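KDGF (PDB 5FQ0) is a small metal-binding cupin that probably takes part in uronate sugar metabolism, converting unsaturated monouronates from pectin or alginate breakdown into linear ketonized forms. Local coordinates at residues Val66-Glu71 with His85-Gly90; Val35-Asp40 with Val100-Ser105; His53-Tyr58 with Asp79-Pro84; Ser5-Asp10 with Gln22-Ala27; Gly62-Glu67 with Ala91-Pro96. All coordinates share one frame; numbering follows the deposited sequence.

Contact 1: residues Val66-Glu71 with His85-Gly90; sequences VELEGE and HHTMHG. With NI (nickel (II) ion), chain H.
Glu67 and Gly90 face each other as an antiparallel hydrogen-bonded pair, Glu67 N reaching Gly90 O at 2.9 Å and Gly90 N answering to Glu67 O, and the next pair, Leu68 with His89, is non-hydrogen-bonded, with CA atoms 4.5 Å apart. A third backbone bond, Glu69 N to Met88 O, carries the pairing into the type I' turn from Leu68 to Glu71. There the side chain of Glu69 folds back: bent at chi2 (-65°), it brings OE2 to Met88 N at 2.9 Å. The N-H points almost straight at the oxygen but meets it from above the carboxylate plane. Glu69 CG lies against Thr87 CG2 (3.5 Å), and the Glu69 side chain crosses that of Met88 at about a right angle. On the opposite face of the sheet from Glu67, Leu68 CD2 touches His89 CB at 3.8 Å. The imidazole of His89 is held at both nitrogens. ND1 donates in the ring plane to Thr87 O (2.9 Å), which fixes the ring's rotation. The nickel ion is coordinated by NE2 at 2.1 Å, with His48, His50 and Gln55 completing the protein's share of this cupin metal site. Strand 44-48 flanks strand 89-93, strand 71-75 flanks strand 64-68, and strand 80-83 packs against Leu68.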
# COMPACT_ATOMS: atom_id res chain seq x y z
N VAL B 66 4.28 -15.80 4.68
CA VAL B 66 5.25 -14.77 4.99
C VAL B 66 5.95 -15.16 6.28
O VAL B 66 5.29 -15.61 7.25
CB VAL B 66 4.60 -13.37 5.12
CG1 VAL B 66 5.55 -12.39 5.80
CG2 VAL B 66 4.19 -12.85 3.74
N GLU B 67 7.26 -15.00 6.27
CA GLU B 67 8.10 -15.24 7.43
C GLU B 67 8.63 -13.93 7.99
O GLU B 67 9.27 -13.16 7.27
CB GLU B 67 9.27 -16.15 7.06
CG GLU B 67 10.19 -16.42 8.23
CD GLU B 67 11.37 -17.28 7.85
OE1 GLU B 67 11.78 -17.28 6.67
OE2 GLU B 67 11.87 -17.98 8.75
N LEU B 68 8.36 -13.70 9.28
CA LEU B 68 8.79 -12.51 9.97
C LEU B 68 9.57 -12.94 11.20
O LEU B 68 8.98 -13.45 12.15
CB LEU B 68 7.58 -11.72 10.45
CG LEU B 68 7.02 -10.52 9.73
CD1 LEU B 68 6.04 -9.86 10.72
CD2 LEU B 68 8.14 -9.57 9.29
N GLU B 69 10.87 -12.70 11.18
CA GLU B 69 11.81 -13.15 12.22
C GLU B 69 11.46 -14.57 12.68
O GLU B 69 11.12 -14.78 13.84
CB GLU B 69 11.85 -12.17 13.41
CG GLU B 69 12.62 -10.87 13.19
CD GLU B 69 14.12 -11.03 12.97
OE1 GLU B 69 14.65 -12.17 13.19
OE2 GLU B 69 14.80 -10.04 12.59
N GLY B 70 11.46 -15.52 11.74
CA GLY B 70 11.11 -16.92 12.05
C GLY B 70 9.65 -17.28 12.24
O GLY B 70 9.30 -18.44 12.07
N GLU B 71 8.78 -16.33 12.58
CA GLU B 71 7.32 -16.57 12.64
C GLU B 71 6.68 -16.60 11.22
O GLU B 71 6.88 -15.68 10.43
CB GLU B 71 6.62 -15.54 13.55
CG GLU B 71 5.11 -15.80 13.74
CD GLU B 71 4.32 -14.65 14.38
OE1 GLU B 71 4.91 -13.62 14.76
OE2 GLU B 71 3.08 -14.76 14.50
N HIS B 85 13.04 -1.66 9.83
CA HIS B 85 14.40 -1.94 9.39
C HIS B 85 15.11 -2.87 10.40
O HIS B 85 14.75 -2.89 11.60
CB HIS B 85 15.21 -0.66 9.04
CG HIS B 85 15.27 0.38 10.13
ND1 HIS B 85 15.93 0.18 11.33
CD2 HIS B 85 14.82 1.66 10.16
CE1 HIS B 85 15.87 1.28 12.06
NE2 HIS B 85 15.18 2.19 11.38
N HIS B 86 16.06 -3.68 9.91
CA HIS B 86 16.67 -4.74 10.73
C HIS B 86 15.76 -5.92 11.14
O HIS B 86 16.07 -6.61 12.12
CB HIS B 86 17.35 -4.16 12.00
CG HIS B 86 18.50 -3.27 11.68
ND1 HIS B 86 18.34 -1.94 11.36
CD2 HIS B 86 19.83 -3.54 11.56
CE1 HIS B 86 19.53 -1.42 11.10
NE2 HIS B 86 20.44 -2.37 11.20
N THR B 87 14.64 -6.13 10.43
CA THR B 87 13.74 -7.26 10.73
C THR B 87 13.79 -8.21 9.51
O THR B 87 13.60 -7.79 8.36
CB THR B 87 12.28 -6.83 11.07
OG1 THR B 87 12.28 -5.88 12.12
CG2 THR B 87 11.40 -8.01 11.55
N MET B 88 14.11 -9.47 9.79
CA MET B 88 14.17 -10.51 8.77
C MET B 88 12.78 -10.85 8.29
O MET B 88 11.87 -11.08 9.08
CB MET B 88 14.80 -11.79 9.35
CG MET B 88 16.31 -11.70 9.55
SD MET B 88 17.22 -11.57 8.00
CE MET B 88 16.52 -12.99 7.19
N HIS B 89 12.63 -10.92 6.98
CA HIS B 89 11.34 -11.25 6.42
C HIS B 89 11.59 -11.90 5.06
O HIS B 89 12.64 -11.68 4.43
CB HIS B 89 10.45 -9.98 6.29
CG HIS B 89 11.04 -8.89 5.44
ND1 HIS B 89 12.09 -8.10 5.87
CD2 HIS B 89 10.76 -8.50 4.18
CE1 HIS B 89 12.43 -7.27 4.90
NE2 HIS B 89 11.61 -7.46 3.88
N GLY B 90 10.65 -12.73 4.65
CA GLY B 90 10.71 -13.47 3.38
C GLY B 90 9.31 -13.96 3.07
O GLY B 90 8.40 -13.83 3.90
NI NI H . 12.21 -6.61 2.06

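Contact 2: residues Val35-Asp40 with Val100-Ser105; sequences VCVKFD and VIDLFS
Residues 35-39 and 100-105 run antiparallel side by side in the larger sheet of the cupin beta-sandwich, their axes 4.7 Å apart at closest approach and their N-to-C directions at 141°. Val35 with Asp102 and Val37 with Val100 are hydrogen-bonded pairs; Cys36 with Ile101 between them is a non-hydrogen-bonded one. Two bonds close each outer pair, the shortest being Val37 N to Val100 O at 2.8 Å. Val35, Val37, Val100 and Asp102 all project from one face of the sheet, toward the inside of the cupin. Val100 puts CG1 between its backbone N and carbonyl carbon (chi1 57°), where that methyl meets both Val37 CB at 4.1 Å and Phe39 CE1 at 4.0 Å. The Phe39 ring in turn makes an edge-to-face contact with Phe64, joining this sheet to the smaller one. Nearer the metal, a methyl of Val35, CG2, lies at the edge of the Phe104 ring, 4.2 Å from CE2, and the same ring packs on the nickel ligand Gln55. Asp102 is the polar member of this face: its OD1 accepts a weak hydrogen bond from Gln55 NE2, a second-shell link to the site. Cys36 and Ile101 occupy the other face, SG to CD1 3.9 Å, where each packs on an aromatic side chain of the neighbouring subunit. Back on the inner face, the second carboxylate oxygen of Asp102, OD2, rests 3.5 Å from Val37 CG2.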
# COMPACT_ATOMS: atom_id res chain seq x y z
N VAL B 35 5.48 -0.35 -4.50
CA VAL B 35 5.88 -1.21 -5.61
C VAL B 35 4.84 -2.32 -5.68
O VAL B 35 4.50 -2.90 -4.66
CB VAL B 35 7.28 -1.84 -5.38
CG1 VAL B 35 7.72 -2.64 -6.60
CG2 VAL B 35 8.31 -0.77 -5.03
N CYS B 36 4.31 -2.62 -6.86
CA CYS B 36 3.40 -3.77 -6.97
C CYS B 36 4.26 -4.94 -7.43
O CYS B 36 4.91 -4.83 -8.48
CB CYS B 36 2.25 -3.48 -7.96
SG CYS B 36 1.12 -4.88 -8.18
N VAL B 37 4.29 -6.03 -6.66
CA VAL B 37 5.13 -7.21 -6.98
C VAL B 37 4.26 -8.45 -7.25
O VAL B 37 3.38 -8.82 -6.46
CB VAL B 37 6.18 -7.53 -5.86
CG1 VAL B 37 7.23 -8.55 -6.35
CG2 VAL B 37 6.87 -6.25 -5.37
N LYS B 38 4.50 -9.08 -8.40
CA LYS B 38 3.75 -10.25 -8.85
C LYS B 38 4.61 -11.51 -8.80
O LYS B 38 5.67 -11.58 -9.45
CB LYS B 38 3.26 -10.06 -10.29
CG LYS B 38 2.43 -11.22 -10.82
CD LYS B 38 1.71 -10.86 -12.11
CE LYS B 38 2.67 -10.44 -13.22
NZ LYS B 38 3.46 -11.52 -13.84
N PHE B 39 4.11 -12.52 -8.08
CA PHE B 39 4.81 -13.78 -7.91
C PHE B 39 4.06 -14.88 -8.67
O PHE B 39 2.85 -14.96 -8.59
CB PHE B 39 4.78 -14.18 -6.43
CG PHE B 39 5.75 -13.44 -5.56
CD1 PHE B 39 5.61 -12.08 -5.33
CD2 PHE B 39 6.76 -14.15 -4.87
CE1 PHE B 39 6.50 -11.42 -4.48
CE2 PHE B 39 7.66 -13.49 -4.04
CZ PHE B 39 7.52 -12.13 -3.84
N ASP B 40 4.79 -15.71 -9.38
CA ASP B 40 4.28 -16.99 -9.82
C ASP B 40 4.10 -17.85 -8.58
O ASP B 40 4.73 -17.60 -7.55
CB ASP B 40 5.31 -17.64 -10.72
CG ASP B 40 5.45 -16.92 -12.03
OD1 ASP B 40 4.65 -16.01 -12.35
OD2 ASP B 40 6.35 -17.31 -12.77
N VAL B 100 1.51 -8.53 -4.18
CA VAL B 100 1.73 -7.84 -2.90
C VAL B 100 2.21 -6.41 -3.22
O VAL B 100 3.01 -6.19 -4.13
CB VAL B 100 2.70 -8.64 -1.95
CG1 VAL B 100 4.06 -8.91 -2.62
CG2 VAL B 100 2.86 -7.97 -0.58
N ILE B 101 1.69 -5.45 -2.48
CA ILE B 101 2.19 -4.08 -2.59
C ILE B 101 3.25 -3.95 -1.51
O ILE B 101 2.92 -4.00 -0.30
CB ILE B 101 1.06 -3.04 -2.38
CG1 ILE B 101 -0.17 -3.38 -3.20
CG2 ILE B 101 1.53 -1.67 -2.84
CD1 ILE B 101 0.10 -3.59 -4.68
N ASP B 102 4.52 -3.86 -1.92
CA ASP B 102 5.57 -3.55 -0.95
C ASP B 102 5.67 -2.04 -0.79
O ASP B 102 5.83 -1.32 -1.79
CB ASP B 102 6.92 -4.11 -1.40
CG ASP B 102 7.02 -5.59 -1.20
OD1 ASP B 102 6.39 -6.12 -0.25
OD2 ASP B 102 7.78 -6.20 -1.97
N LEU B 103 5.58 -1.58 0.46
CA LEU B 103 5.66 -0.15 0.82
C LEU B 103 6.93 0.10 1.63
O LEU B 103 7.26 -0.69 2.52
CB LEU B 103 4.42 0.22 1.66
CG LEU B 103 3.18 -0.53 1.13
CD1 LEU B 103 2.06 -0.48 2.13
CD2 LEU B 103 2.74 0.07 -0.21
N PHE B 104 7.63 1.19 1.34
CA PHE B 104 8.94 1.46 1.95
C PHE B 104 9.06 2.90 2.43
O PHE B 104 8.46 3.81 1.86
CB PHE B 104 10.10 1.21 0.97
CG PHE B 104 10.22 -0.22 0.48
CD1 PHE B 104 10.94 -1.17 1.21
CD2 PHE B 104 9.63 -0.61 -0.73
CE1 PHE B 104 11.08 -2.47 0.74
CE2 PHE B 104 9.73 -1.89 -1.21
CZ PHE B 104 10.46 -2.84 -0.47
N SER B 105 9.83 3.10 3.50
CA SER B 105 10.30 4.42 3.90
C SER B 105 11.74 4.21 4.39
O SER B 105 11.98 3.33 5.21
CB SER B 105 9.45 5.00 5.01
OG SER B 105 9.96 6.29 5.36

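Contact 3: residues His53-Tyr58 with Asp79-Pro84; sequences HDQIGY and DAFVAP. With NI (nickel (II) ion), chain H.
Gln55 and Phe81 share the inner face of an antiparallel pairing at the end of the larger cupin sheet within this chain, where residues 54-58 and 80-83 run almost exactly opposite, at 172°. The tight part lies at Gly57. The Phe81 side chain stands between its own backbone N and carbonyl carbon (chi1 70°), which swings the ring across the neighbouring strand and directly against the glycine backbone: Gly57 N sits over the centre of one ring face, and Phe81 CE1 is 3.6 Å from Gly57 CA. Gly57 N still donates to Phe81 O at 2.9 Å. Farther along, the far ring carbon of Phe81, CZ, touches Gln55 NE2 at 3.7 Å, with amide and ring planes turned 56° apart. On the other face Ile56 CG1 packs on Val82 CG2 (3.7 Å), and the Tyr58 ring meets Ala80. At the His53 and Pro84 end the pairing is looser. A water bridges His53 O and Ala83 O, 2.6 Å from the latter, which also accepts from Gln55 N. Asp54 OD1 lies against Pro84 CA and accepts a hydrogen bond from His85 N, and OD2 bonds to a polar side chain of the neighbouring subunit. That subunit also pairs a strand with Ala80, Phe81 and Val82, continuing the sheet. The extended Gln55 chain ends at the metal, with OE1 binding nickel at 2.2 Å.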
# COMPACT_ATOMS: atom_id res chain seq x y z
N HIS B 53 15.62 0.61 5.60
CA HIS B 53 14.22 0.83 5.15
C HIS B 53 13.20 0.07 5.99
O HIS B 53 13.38 -1.14 6.26
CB HIS B 53 14.08 0.40 3.68
CG HIS B 53 14.96 1.15 2.73
ND1 HIS B 53 16.28 0.80 2.49
CD2 HIS B 53 14.71 2.22 1.93
CE1 HIS B 53 16.79 1.61 1.59
NE2 HIS B 53 15.86 2.48 1.23
N ASP B 54 12.12 0.75 6.40
CA ASP B 54 10.95 0.03 6.95
C ASP B 54 10.17 -0.48 5.74
O ASP B 54 10.22 0.12 4.66
CB ASP B 54 10.03 0.95 7.78
CG ASP B 54 10.69 1.51 9.04
OD1 ASP B 54 11.55 0.80 9.63
OD2 ASP B 54 10.29 2.60 9.50
N GLN B 55 9.48 -1.60 5.91
CA GLN B 55 8.72 -2.23 4.84
C GLN B 55 7.36 -2.67 5.36
O GLN B 55 7.25 -3.22 6.48
CB GLN B 55 9.44 -3.43 4.25
CG GLN B 55 8.68 -3.96 3.02
CD GLN B 55 9.38 -5.12 2.39
OE1 GLN B 55 10.59 -5.22 2.51
NE2 GLN B 55 8.63 -6.01 1.70
N ILE B 56 6.32 -2.40 4.58
CA ILE B 56 5.03 -3.05 4.76
C ILE B 56 4.72 -3.83 3.49
O ILE B 56 4.90 -3.30 2.37
CB ILE B 56 3.90 -2.04 5.13
CG1 ILE B 56 4.12 -1.48 6.56
CG2 ILE B 56 2.50 -2.70 5.06
CD1 ILE B 56 3.25 -0.30 6.90
N GLY B 57 4.24 -5.07 3.63
CA GLY B 57 3.70 -5.82 2.49
C GLY B 57 2.20 -5.99 2.63
O GLY B 57 1.70 -6.61 3.58
N TYR B 58 1.45 -5.38 1.73
CA TYR B 58 0.01 -5.49 1.75
C TYR B 58 -0.46 -6.42 0.61
O TYR B 58 -0.15 -6.15 -0.57
CB TYR B 58 -0.59 -4.10 1.59
CG TYR B 58 -2.11 -4.12 1.68
CD1 TYR B 58 -2.89 -4.35 0.54
CD2 TYR B 58 -2.74 -3.95 2.90
CE1 TYR B 58 -4.28 -4.38 0.63
CE2 TYR B 58 -4.12 -3.95 2.99
CZ TYR B 58 -4.87 -4.17 1.86
OH TYR B 58 -6.23 -4.21 1.96
N ASP B 79 -4.75 -8.85 3.97
CA ASP B 79 -3.83 -9.02 5.09
C ASP B 79 -2.51 -8.34 4.82
O ASP B 79 -2.17 -8.06 3.65
CB ASP B 79 -3.55 -10.51 5.41
CG ASP B 79 -4.82 -11.30 5.76
OD1 ASP B 79 -5.83 -10.76 6.27
OD2 ASP B 79 -4.78 -12.52 5.50
N ALA B 80 -1.72 -8.11 5.88
CA ALA B 80 -0.42 -7.45 5.69
C ALA B 80 0.66 -7.88 6.70
O ALA B 80 0.34 -8.46 7.74
CB ALA B 80 -0.59 -5.92 5.72
N PHE B 81 1.92 -7.61 6.40
CA PHE B 81 2.97 -7.63 7.45
C PHE B 81 3.69 -6.29 7.50
O PHE B 81 3.75 -5.58 6.48
CB PHE B 81 3.99 -8.76 7.23
CG PHE B 81 4.90 -8.56 6.05
CD1 PHE B 81 4.49 -8.93 4.76
CD2 PHE B 81 6.17 -8.02 6.22
CE1 PHE B 81 5.32 -8.76 3.68
CE2 PHE B 81 7.03 -7.86 5.13
CZ PHE B 81 6.61 -8.21 3.85
N VAL B 82 4.27 -5.97 8.67
CA VAL B 82 5.18 -4.83 8.80
C VAL B 82 6.52 -5.36 9.27
O VAL B 82 6.55 -6.09 10.24
CB VAL B 82 4.60 -3.65 9.66
CG1 VAL B 82 4.11 -4.12 11.04
CG2 VAL B 82 5.58 -2.47 9.79
N ALA B 83 7.60 -5.04 8.53
CA ALA B 83 8.98 -5.30 8.93
C ALA B 83 9.81 -4.03 9.12
O ALA B 83 10.39 -3.52 8.13
CB ALA B 83 9.67 -6.21 7.91
N PRO B 84 9.95 -3.55 10.37
CA PRO B 84 10.80 -2.36 10.60
C PRO B 84 12.22 -2.67 10.10
O PRO B 84 12.57 -3.85 9.98
CB PRO B 84 10.78 -2.17 12.13
CG PRO B 84 9.65 -3.03 12.66
CD PRO B 84 9.36 -4.10 11.62
NI NI H . 12.21 -6.61 2.06
O HOH W 1 12.46 -3.63 6.51

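Contact 4: residues Ser5-Asp10 with Gln22-Ala27; sequences SFFIND and QRKIVA
Phe7 and Val26 carry the apolar half of this contact, meeting at about a right angle. The phenyl ring lies with one face over the Val26 backbone: CA sits 3.9 Å from the ring centroid and 14° off its normal, a CH-pi contact. Both valine methyls flank the same ring, CG1 being 3.8 Å from Phe7 CD2 and CG2 3.9 Å from CE2. With CG anti to the backbone N (chi1 171°), the phenylalanine projects from its short strand across to the other segment, and Lys24 CD reaches the ring edge, 4.0 Å from CZ. The polar half belongs to Lys24. Its chain, extended beyond CG, passes the ring and delivers NZ to Asn9, which offers two oxygens: NZ donates to OD1 at 2.9 Å and to the backbone O of Asn9 at 3.0 Å, standing above the plane of each carbonyl. A further bond from NZ to His12 O and a cation-pi contact to Trp14 hold the ammonium. A classic beta bulge sets Val26 and Ala27 opposite the single residue Ala34. Strand 32-39 flanks strand 21-29 at this bulge and beyond it, while strand 5-7 pairs antiparallel with a strand of the neighbouring subunit, across the interface.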
# COMPACT_ATOMS: atom_id res chain seq x y z
N SER B 5 1.57 13.05 -8.56
CA SER B 5 1.64 12.21 -9.75
C SER B 5 0.61 11.06 -9.66
O SER B 5 0.17 10.68 -8.56
CB SER B 5 3.08 11.69 -9.89
OG SER B 5 3.28 11.10 -11.15
N PHE B 6 0.19 10.55 -10.81
CA PHE B 6 -0.77 9.41 -10.87
C PHE B 6 -0.09 8.18 -11.40
O PHE B 6 0.84 8.28 -12.19
CB PHE B 6 -1.98 9.72 -11.79
CG PHE B 6 -2.91 10.79 -11.24
CD1 PHE B 6 -3.80 10.50 -10.21
CD2 PHE B 6 -2.87 12.09 -11.75
CE1 PHE B 6 -4.65 11.48 -9.69
CE2 PHE B 6 -3.72 13.07 -11.24
CZ PHE B 6 -4.61 12.77 -10.22
N PHE B 7 -0.55 7.02 -11.00
CA PHE B 7 -0.02 5.80 -11.59
C PHE B 7 -1.23 5.09 -12.16
O PHE B 7 -2.19 4.82 -11.41
CB PHE B 7 0.66 4.91 -10.52
CG PHE B 7 1.04 3.53 -11.03
CD1 PHE B 7 2.19 3.34 -11.79
CD2 PHE B 7 0.25 2.42 -10.73
CE1 PHE B 7 2.55 2.07 -12.24
CE2 PHE B 7 0.59 1.14 -11.19
CZ PHE B 7 1.74 0.97 -11.93
N ILE B 8 -1.21 4.84 -13.46
CA ILE B 8 -2.28 4.14 -14.11
C ILE B 8 -1.71 2.78 -14.52
O ILE B 8 -0.85 2.66 -15.43
CB ILE B 8 -2.83 4.90 -15.33
CG1 ILE B 8 -3.28 6.34 -14.94
CG2 ILE B 8 -3.99 4.11 -15.99
CD1 ILE B 8 -4.30 6.42 -13.82
N ASN B 9 -2.19 1.76 -13.85
CA ASN B 9 -1.62 0.44 -14.03
C ASN B 9 -1.61 -0.02 -15.48
O ASN B 9 -0.63 -0.58 -15.93
CB ASN B 9 -2.39 -0.54 -13.19
CG ASN B 9 -1.76 -1.92 -13.17
OD1 ASN B 9 -0.56 -2.08 -13.00
ND2 ASN B 9 -2.59 -2.92 -13.35
N ASP B 10 -2.69 0.24 -16.22
CA ASP B 10 -2.78 -0.15 -17.63
C ASP B 10 -1.79 0.57 -18.54
O ASP B 10 -1.66 0.18 -19.70
CB ASP B 10 -4.19 0.12 -18.17
CG ASP B 10 -5.24 -0.78 -17.52
OD1 ASP B 10 -4.89 -1.87 -16.97
OD2 ASP B 10 -6.41 -0.36 -17.54
N GLN B 22 7.95 -10.52 -11.09
CA GLN B 22 7.89 -9.25 -11.84
C GLN B 22 7.36 -8.12 -10.97
O GLN B 22 6.69 -8.37 -9.94
CB GLN B 22 6.98 -9.41 -13.05
CG GLN B 22 7.47 -10.45 -14.04
CD GLN B 22 6.70 -10.37 -15.34
OE1 GLN B 22 5.48 -10.37 -15.35
NE2 GLN B 22 7.42 -10.23 -16.42
N ARG B 23 7.60 -6.88 -11.38
CA ARG B 23 7.09 -5.75 -10.62
C ARG B 23 6.79 -4.54 -11.44
O ARG B 23 7.22 -4.43 -12.57
CB ARG B 23 8.05 -5.35 -9.49
CG ARG B 23 9.27 -4.58 -9.92
CD ARG B 23 10.06 -4.24 -8.66
NE ARG B 23 11.39 -3.80 -9.05
CZ ARG B 23 12.53 -4.24 -8.54
NH1 ARG B 23 12.54 -5.10 -7.54
NH2 ARG B 23 13.65 -3.77 -9.02
N LYS B 24 6.05 -3.62 -10.85
CA LYS B 24 5.92 -2.27 -11.39
C LYS B 24 6.15 -1.30 -10.22
O LYS B 24 5.52 -1.45 -9.15
CB LYS B 24 4.53 -2.04 -11.95
CG LYS B 24 4.07 -3.03 -13.02
CD LYS B 24 2.75 -2.55 -13.61
CE LYS B 24 2.12 -3.62 -14.52
NZ LYS B 24 0.93 -3.11 -15.27
N ILE B 25 7.01 -0.30 -10.44
CA ILE B 25 7.20 0.78 -9.47
C ILE B 25 5.95 1.66 -9.55
O ILE B 25 5.69 2.21 -10.59
CB ILE B 25 8.42 1.68 -9.81
CG1 ILE B 25 9.71 0.83 -9.99
CG2 ILE B 25 8.58 2.80 -8.76
CD1 ILE B 25 10.09 0.04 -8.78
N VAL B 26 5.16 1.72 -8.49
CA VAL B 26 3.88 2.42 -8.50
C VAL B 26 4.08 3.95 -8.36
O VAL B 26 3.71 4.71 -9.26
CB VAL B 26 2.92 1.80 -7.45
CG1 VAL B 26 1.71 2.67 -7.20
CG2 VAL B 26 2.49 0.39 -7.91
N ALA B 27 4.69 4.39 -7.27
CA ALA B 27 4.85 5.84 -7.00
C ALA B 27 5.91 5.99 -5.91
O ALA B 27 6.16 5.05 -5.12
CB ALA B 27 3.53 6.48 -6.55

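Contact 5: residues Gly62-Glu67 with Ala91-Pro96; sequences GAFEVE and AVALEP
Leu94, Glu65 and Ala63 give up the most surface where strand 64-68 meets strand 89-93 and the turn beyond it. Leu94 N donates to Ala63 O at 2.8 Å, nearly straight along the N-H but from above the carbonyl plane. Its side chain turns back over the other strand: CG lies beside the backbone N (chi1 -48°), and CD1 settles 3.6 Å from both Phe64 C and Glu65 N. Ala63 CB packs beneath, 4.1 Å from Leu94 CB. Glu65 forms the regular hydrogen-bonded pair with Val92; its N donates to Val92 O, and Val92 N returns a bond to Glu65 O. The carboxylate of Glu65 leads away from this pairing toward Lys72, with which it makes a long, weak ion pair. Phe64 stands on the opposite face of the sheet, where CD2 is 4.1 Å from Ala91 CB and CE2 is 4.0 Å from Ala93 CB, so two small residues accommodate the ring. Past the strand ends Glu95 extends alongside Gly62, OE1 coming 3.3 Å from Gly62 CA. A water there donates to Gly62 O (2.6 Å) and, at longer range, to Glu95 OE2. Glu65 and Val92 thus project from one face of the pairing, while from the other Phe64 packs on Ser98 and Val100 of the facing sheet, the hydrophobic closure between two sheets that is characteristic of a cupin beta-sandwich.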
# COMPACT_ATOMS: atom_id res chain seq x y z
N GLY B 62 -4.14 -13.39 -4.57
CA GLY B 62 -3.50 -14.68 -4.31
C GLY B 62 -3.28 -14.84 -2.81
O GLY B 62 -4.14 -14.45 -2.03
N ALA B 63 -2.11 -15.37 -2.44
CA ALA B 63 -1.78 -15.72 -1.06
C ALA B 63 -0.29 -15.96 -0.97
O ALA B 63 0.36 -16.35 -1.97
CB ALA B 63 -2.56 -16.96 -0.61
N PHE B 64 0.26 -15.68 0.20
CA PHE B 64 1.69 -15.86 0.51
C PHE B 64 1.85 -16.51 1.88
O PHE B 64 1.07 -16.19 2.81
CB PHE B 64 2.40 -14.50 0.63
CG PHE B 64 2.45 -13.73 -0.66
CD1 PHE B 64 1.37 -12.95 -1.07
CD2 PHE B 64 3.58 -13.79 -1.45
CE1 PHE B 64 1.43 -12.23 -2.27
CE2 PHE B 64 3.65 -13.08 -2.65
CZ PHE B 64 2.59 -12.29 -3.06
N GLU B 65 2.87 -17.35 2.04
CA GLU B 65 3.33 -17.61 3.40
C GLU B 65 4.46 -16.63 3.67
O GLU B 65 5.48 -16.60 2.96
CB GLU B 65 3.80 -19.03 3.65
CG GLU B 65 4.52 -19.04 5.00
CD GLU B 65 4.73 -20.39 5.65
OE1 GLU B 65 3.77 -20.90 6.29
OE2 GLU B 65 5.87 -20.90 5.58
N VAL B 66 4.28 -15.80 4.68
CA VAL B 66 5.25 -14.77 4.99
C VAL B 66 5.95 -15.16 6.28
O VAL B 66 5.29 -15.61 7.25
CB VAL B 66 4.60 -13.37 5.12
CG1 VAL B 66 5.55 -12.39 5.80
CG2 VAL B 66 4.19 -12.85 3.74
N GLU B 67 7.26 -15.00 6.27
CA GLU B 67 8.10 -15.24 7.43
C GLU B 67 8.63 -13.93 7.99
O GLU B 67 9.27 -13.16 7.27
CB GLU B 67 9.27 -16.15 7.06
CG GLU B 67 10.19 -16.42 8.23
CD GLU B 67 11.37 -17.28 7.85
OE1 GLU B 67 11.78 -17.28 6.67
OE2 GLU B 67 11.87 -17.98 8.75
N ALA B 91 9.12 -14.54 1.89
CA ALA B 91 7.78 -14.98 1.46
C ALA B 91 7.85 -16.11 0.45
O ALA B 91 8.76 -16.17 -0.36
CB ALA B 91 7.00 -13.81 0.82
N VAL B 92 6.83 -16.97 0.47
CA VAL B 92 6.64 -17.93 -0.60
C VAL B 92 5.23 -17.68 -1.13
O VAL B 92 4.25 -17.71 -0.38
CB VAL B 92 6.79 -19.41 -0.12
CG1 VAL B 92 6.64 -20.39 -1.30
CG2 VAL B 92 8.14 -19.65 0.56
N ALA B 93 5.13 -17.38 -2.42
CA ALA B 93 3.80 -17.22 -3.04
C ALA B 93 3.08 -18.57 -3.10
O ALA B 93 3.69 -19.59 -3.47
CB ALA B 93 3.95 -16.68 -4.43
N LEU B 94 1.79 -18.59 -2.76
CA LEU B 94 1.01 -19.85 -2.76
C LEU B 94 0.11 -20.04 -4.02
O LEU B 94 -0.42 -21.13 -4.23
CB LEU B 94 0.16 -19.97 -1.45
CG LEU B 94 1.00 -19.69 -0.17
CD1 LEU B 94 0.21 -19.60 1.11
CD2 LEU B 94 2.09 -20.74 -0.06
N GLU B 95 -0.07 -19.01 -4.85
CA GLU B 95 -1.01 -19.05 -6.02
C GLU B 95 -0.40 -18.32 -7.20
O GLU B 95 0.42 -17.42 -7.00
CB GLU B 95 -2.35 -18.36 -5.70
CG GLU B 95 -3.16 -18.99 -4.59
CD GLU B 95 -4.53 -18.37 -4.45
OE1 GLU B 95 -4.94 -17.52 -5.30
OE2 GLU B 95 -5.22 -18.75 -3.49
N PRO B 96 -0.78 -18.69 -8.43
CA PRO B 96 -0.28 -17.96 -9.59
C PRO B 96 -0.72 -16.50 -9.49
O PRO B 96 -1.75 -16.19 -8.86
CB PRO B 96 -0.99 -18.64 -10.76
CG PRO B 96 -1.29 -20.03 -10.24
CD PRO B 96 -1.69 -19.78 -8.82
O HOH W 2 -6.21 -16.06 -2.10

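From the N terminus, contact 4 closes first, bringing strand 5-7 and the turn after it against strand 21-29, and it is complete before the others open. Contact 2 then spans the longest loop, from strand 32-39 to strand 98-105, and contacts 1, 3 and 5 all nest inside it. Contact 3 crosses contacts 1 and 5, since strand 80-83 returns to strand 54-61 after strand 64-68 has begun. Contacts 1 and 5 share Val66 and Glu67 and continue one strand pairing in the smaller sheet. Contacts 2, 3 and 4 reach the larger sheet; contacts 1 and 3 converge on nickel, whereas contacts 2 and 5 join the sheets through aromatic packing.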